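PDB 3G8K: lectin-related NK cell receptor LY49L1 from Mus musculus, which probably recognises MHC class I molecules as a Ly49 natural killer cell receptor, through the C-type lectin-like domain that makes up this chain. Local coordinates for residues L57-S60 with D61-I65; S68-N71 with K72-D75. The protein carries 1 engineered substitution. One frame throughout, in Å; residues are numbered along the deposited sequence.

Contact 1: residues L57-S60 with D61-I65; sequences LVPS and DSYWI. Engineered in segment 61-65: Y63 (natural residue Cys).
Y63 reaches back along the chain from the strand to the loop that precedes it, and its hydroxyl donates a hydrogen bond to the backbone carbonyl of P59, OH to O 2.6 Å. Y63 is an engineered residue in place of the natural cysteine, so the contact belongs to this construct. From CB, which points toward the loop, CG lies anti to the carbonyl carbon (chi1 -57°), which directs the ring back toward V58 and P59. On the far part of the ring, CE2 packs on V58, 4.0 Å from its CB, the two side chains lying side by side with their ends pointing opposite ways; a compact branched residue suits this spot, where the chain has just left helix 48-57. Beyond it CZ lies 3.4 Å from P59 O. At the tip, OH also lies against the proline ring, 3.6 Å from P59 CB. The carbonyl oxygen sits at the ring edge, in its plane, whereas the hydroxyl stands 41° above the carbonyl plane. Proline suits a loop just after a helix, having no N-H to pair and a fixed phi. D61 OD1 accepts S62 N at 2.8 Å; the short aspartate chain can bend to the next residue's amide. The Y63 side chain also touches I118 and I120 of strand 118-124, while P59 packs on L57 of the second subunit. The largely apolar ring is thus buried with its one polar atom paired, and the bond ties the end of helix 48-57 to strand 62-70 of the C-type lectin-like fold.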
loop_
_atom_site.group_PDB
_atom_site.type_symbol
_atom_site.label_atom_id
_atom_site.label_comp_id
_atom_site.label_asym_id
_atom_site.label_seq_id
_atom_site.Cartn_x
_atom_site.Cartn_y
_atom_site.Cartn_z
ATOM N N LEU A 57 7.007 -0.382 1.284
ATOM C CA LEU A 57 5.659 -0.674 0.830
ATOM C C LEU A 57 5.395 -1.241 -0.544
ATOM O O LEU A 57 4.356 -1.861 -0.707
ATOM C CB LEU A 57 4.799 0.567 0.970
ATOM C CG LEU A 57 3.698 0.489 2.028
ATOM C CD1 LEU A 57 2.990 -0.945 2.051
ATOM C CD2 LEU A 57 4.225 0.878 3.447
ATOM N N VAL A 58 6.240 -1.001 -1.559
ATOM C CA VAL A 58 5.941 -1.521 -2.927
ATOM C C VAL A 58 6.015 -3.057 -2.970
ATOM O O VAL A 58 6.895 -3.605 -2.325
ATOM C CB VAL A 58 6.888 -0.919 -4.003
ATOM C CG1 VAL A 58 6.580 0.499 -4.242
ATOM C CG2 VAL A 58 8.408 -1.123 -3.677
ATOM N N PRO A 59 5.107 -3.776 -3.722
ATOM C CA PRO A 59 5.362 -5.194 -3.947
ATOM C C PRO A 59 6.714 -5.424 -4.597
ATOM O O PRO A 59 7.160 -4.562 -5.319
ATOM C CB PRO A 59 4.249 -5.602 -4.933
ATOM C CG PRO A 59 3.176 -4.685 -4.693
ATOM C CD PRO A 59 3.834 -3.360 -4.330
ATOM N N SER A 60 7.374 -6.554 -4.337
ATOM C CA SER A 60 8.749 -6.800 -4.825
ATOM C C SER A 60 8.779 -6.859 -6.338
ATOM O O SER A 60 8.216 -7.788 -6.929
ATOM C CB SER A 60 9.318 -8.132 -4.270
ATOM O OG SER A 60 10.501 -8.506 -4.965
ATOM N N ASP A 61 9.415 -5.877 -6.970
ATOM C CA ASP A 61 9.540 -5.849 -8.413
ATOM C C ASP A 61 10.352 -4.636 -8.684
ATOM O O ASP A 61 10.874 -4.003 -7.726
ATOM C CB ASP A 61 8.172 -5.863 -9.178
ATOM C CG ASP A 61 8.263 -6.550 -10.525
ATOM O OD1 ASP A 61 9.420 -6.722 -10.985
ATOM O OD2 ASP A 61 7.226 -6.963 -11.137
ATOM N N SER A 62 10.510 -4.352 -9.978
ATOM C CA SER A 62 11.271 -3.209 -10.492
ATOM C C SER A 62 10.338 -2.289 -11.280
ATOM O O SER A 62 9.522 -2.743 -12.069
ATOM C CB SER A 62 12.409 -3.701 -11.320
ATOM O OG SER A 62 13.437 -4.011 -10.417
ATOM N N TYR A 63 10.415 -0.999 -10.966
ATOM C CA TYR A 63 9.455 0.017 -11.386
ATOM C C TYR A 63 10.146 1.162 -12.045
ATOM O O TYR A 63 11.090 1.773 -11.454
ATOM C CB TYR A 63 8.651 0.591 -10.168
ATOM C CG TYR A 63 7.937 -0.480 -9.394
ATOM C CD1 TYR A 63 6.642 -0.851 -9.736
ATOM C CD2 TYR A 63 8.548 -1.147 -8.327
ATOM C CE1 TYR A 63 5.965 -1.856 -9.060
ATOM C CE2 TYR A 63 7.877 -2.166 -7.639
ATOM C CZ TYR A 63 6.570 -2.503 -8.016
ATOM O OH TYR A 63 5.871 -3.498 -7.335
ATOM N N TRP A 64 9.660 1.557 -13.201
ATOM C CA TRP A 64 10.186 2.843 -13.781
ATOM C C TRP A 64 9.726 4.025 -12.995
ATOM O O TRP A 64 8.612 4.035 -12.536
ATOM C CB TRP A 64 9.676 3.027 -15.214
ATOM C CG TRP A 64 10.350 2.229 -16.332
ATOM C CD1 TRP A 64 9.635 1.440 -17.334
ATOM C CD2 TRP A 64 11.757 2.020 -16.627
ATOM N NE1 TRP A 64 10.548 0.830 -18.133
ATOM C CE2 TRP A 64 11.827 1.183 -17.789
ATOM C CE3 TRP A 64 12.952 2.471 -16.079
ATOM C CZ2 TRP A 64 13.033 0.824 -18.360
ATOM C CZ3 TRP A 64 14.129 2.096 -16.643
ATOM C CH2 TRP A 64 14.193 1.329 -17.767
ATOM N N ILE A 65 10.590 5.040 -12.823
ATOM C CA ILE A 65 10.233 6.234 -12.089
ATOM C C ILE A 65 10.719 7.371 -12.981
ATOM O O ILE A 65 11.409 7.134 -13.993
ATOM C CB ILE A 65 10.873 6.311 -10.594
ATOM C CG1 ILE A 65 12.406 6.459 -10.670
ATOM C CG2 ILE A 65 10.256 5.156 -9.671
ATOM C CD1 ILE A 65 13.131 6.268 -9.454
#

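Contact 2: residues S68-N71 with K72-D75; sequences SYDN and KKKD
D70 and K73 meet across a tight turn in which the aspartate carboxylate accepts a backbone N-H: K73 N donates to D70 OD1 at 2.7 Å, almost straight at 174°. The amide comes from above the carboxylate plane, 37° out of it. The first torsion of D70 sets CG opposite its own N, beside the carbonyl carbon, and turns the carboxylate toward the amide of K73. Aspartate suits the place because its short side chain can reach an amide three residues on. The other oxygen lies against the aliphatic part of the lysine, D70 OD2 to K73 CD 3.2 Å, and the ammonium stays beyond salt-bridge distance, K73 NZ to D70 OD2 4.4 Å, where it would still probably favour the negative charge.

The backbone of D70 is served on both its polar atoms. Its N-H goes to D75 O at 2.9 Å, and its carbonyl takes D75 N at 3.1 Å, making D70 and D75 an antiparallel hydrogen-bonded pair. The same carbonyl is approached by K74 N at 2.8 Å, a weak, strongly bent bond. Two residues thus face one, a G1 beta bulge closing the hairpin between strands 62-70 and 75-78. K74 fills the bulge's first position with positive phi (65°), a conformation more readily taken by glycine, and its side chain points away from the strand end.

Y69 sets its flat ring obliquely along the backbone of K74 and D75, CE1 3.5 Å from D75 N and OH beside K74. The apolar part of the same ring meets W76 edge-to-face and touches I95, while the side chain of D75 contacts T90.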
loop_
_atom_site.group_PDB
_atom_site.type_symbol
_atom_site.label_atom_id
_atom_site.label_comp_id
_atom_site.label_asym_id
_atom_site.label_seq_id
_atom_site.Cartn_x
_atom_site.Cartn_y
_atom_site.Cartn_z
ATOM N N SER A 68 15.817 10.353 -15.347
ATOM C CA SER A 68 16.551 9.987 -16.554
ATOM C C SER A 68 17.750 10.849 -16.655
ATOM O O SER A 68 17.775 11.883 -16.061
ATOM C CB SER A 68 15.703 9.938 -17.822
ATOM O OG SER A 68 15.346 11.154 -18.423
ATOM N N TYR A 69 18.777 10.377 -17.323
ATOM C CA TYR A 69 19.953 11.177 -17.575
ATOM C C TYR A 69 19.771 12.168 -18.731
ATOM O O TYR A 69 19.213 11.851 -19.780
ATOM C CB TYR A 69 21.167 10.290 -17.757
ATOM C CG TYR A 69 22.426 11.067 -17.911
ATOM C CD1 TYR A 69 23.135 11.488 -16.798
ATOM C CD2 TYR A 69 22.908 11.378 -19.190
ATOM C CE1 TYR A 69 24.228 12.221 -16.935
ATOM C CE2 TYR A 69 24.017 12.093 -19.365
ATOM C CZ TYR A 69 24.701 12.517 -18.224
ATOM O OH TYR A 69 25.857 13.233 -18.343
ATOM N N ASP A 70 20.203 13.400 -18.450
ATOM C CA ASP A 70 19.979 14.601 -19.270
ATOM C C ASP A 70 21.344 15.104 -19.714
ATOM O O ASP A 70 22.105 15.666 -18.880
ATOM C CB ASP A 70 19.287 15.672 -18.372
ATOM C CG ASP A 70 18.861 16.902 -19.119
ATOM O OD1 ASP A 70 19.722 17.576 -19.739
ATOM O OD2 ASP A 70 17.666 17.241 -19.030
ATOM N N ASN A 71 21.682 14.883 -20.990
ATOM C CA ASN A 71 23.035 15.319 -21.506
ATOM C C ASN A 71 23.271 16.818 -21.753
ATOM O O ASN A 71 24.429 17.268 -21.836
ATOM C CB ASN A 71 23.538 14.468 -22.683
ATOM C CG ASN A 71 22.708 14.641 -23.947
ATOM O OD1 ASN A 71 21.800 15.445 -24.003
ATOM N ND2 ASN A 71 23.027 13.868 -24.958
ATOM N N LYS A 72 22.186 17.586 -21.812
ATOM C CA LYS A 72 22.229 19.063 -21.682
ATOM C C LYS A 72 22.598 19.571 -20.280
ATOM O O LYS A 72 23.523 20.388 -20.126
ATOM C CB LYS A 72 20.897 19.673 -22.143
ATOM C CG LYS A 72 20.480 19.242 -23.537
ATOM C CD LYS A 72 20.884 20.279 -24.575
ATOM C CE LYS A 72 19.627 20.926 -25.146
ATOM N NZ LYS A 72 18.766 19.879 -25.822
ATOM N N LYS A 73 21.925 19.063 -19.240
ATOM C CA LYS A 73 22.327 19.383 -17.840
ATOM C C LYS A 73 23.584 18.669 -17.364
ATOM O O LYS A 73 24.212 19.101 -16.423
ATOM C CB LYS A 73 21.190 19.132 -16.838
ATOM C CG LYS A 73 19.895 19.916 -17.087
ATOM C CD LYS A 73 18.651 19.103 -16.596
ATOM C CE LYS A 73 17.322 19.884 -16.818
ATOM N NZ LYS A 73 16.378 19.804 -15.658
ATOM N N LYS A 74 23.947 17.578 -18.039
ATOM C CA LYS A 74 25.069 16.682 -17.681
ATOM C C LYS A 74 24.814 15.990 -16.351
ATOM O O LYS A 74 25.709 15.871 -15.533
ATOM C CB LYS A 74 26.466 17.372 -17.713
ATOM C CG LYS A 74 26.970 17.938 -19.083
ATOM C CD LYS A 74 26.902 19.526 -19.084
ATOM C CE LYS A 74 27.520 20.245 -20.328
ATOM N NZ LYS A 74 28.998 20.671 -20.167
ATOM N N ASP A 75 23.579 15.526 -16.135
ATOM C CA ASP A 75 23.156 15.020 -14.821
ATOM C C ASP A 75 21.835 14.291 -14.965
ATOM O O ASP A 75 21.146 14.439 -15.966
ATOM C CB ASP A 75 23.030 16.180 -13.798
ATOM C CG ASP A 75 23.550 15.814 -12.389
ATOM O OD1 ASP A 75 23.910 14.648 -12.121
ATOM O OD2 ASP A 75 23.609 16.732 -11.529
#

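From the N terminus, the chain first meets contact 1, where residues 58-61 lead from helix 48-57 into strand 62-70, a strand interrupted by a bulge or short loop, and the helix-to-strand connection is closed. The same strand pairs with strands 100-104 and 118-124, and at its far end contact 2 closes the turn into strand 75-78. The two are therefore in series, neither nested nor crossed, with centres about 24 Å apart on opposite sides of the chain's centre. Contact 1 is partly buried and lies beside the second subunit, whereas contact 2 is a surface turn that no other chain of the assembly touches.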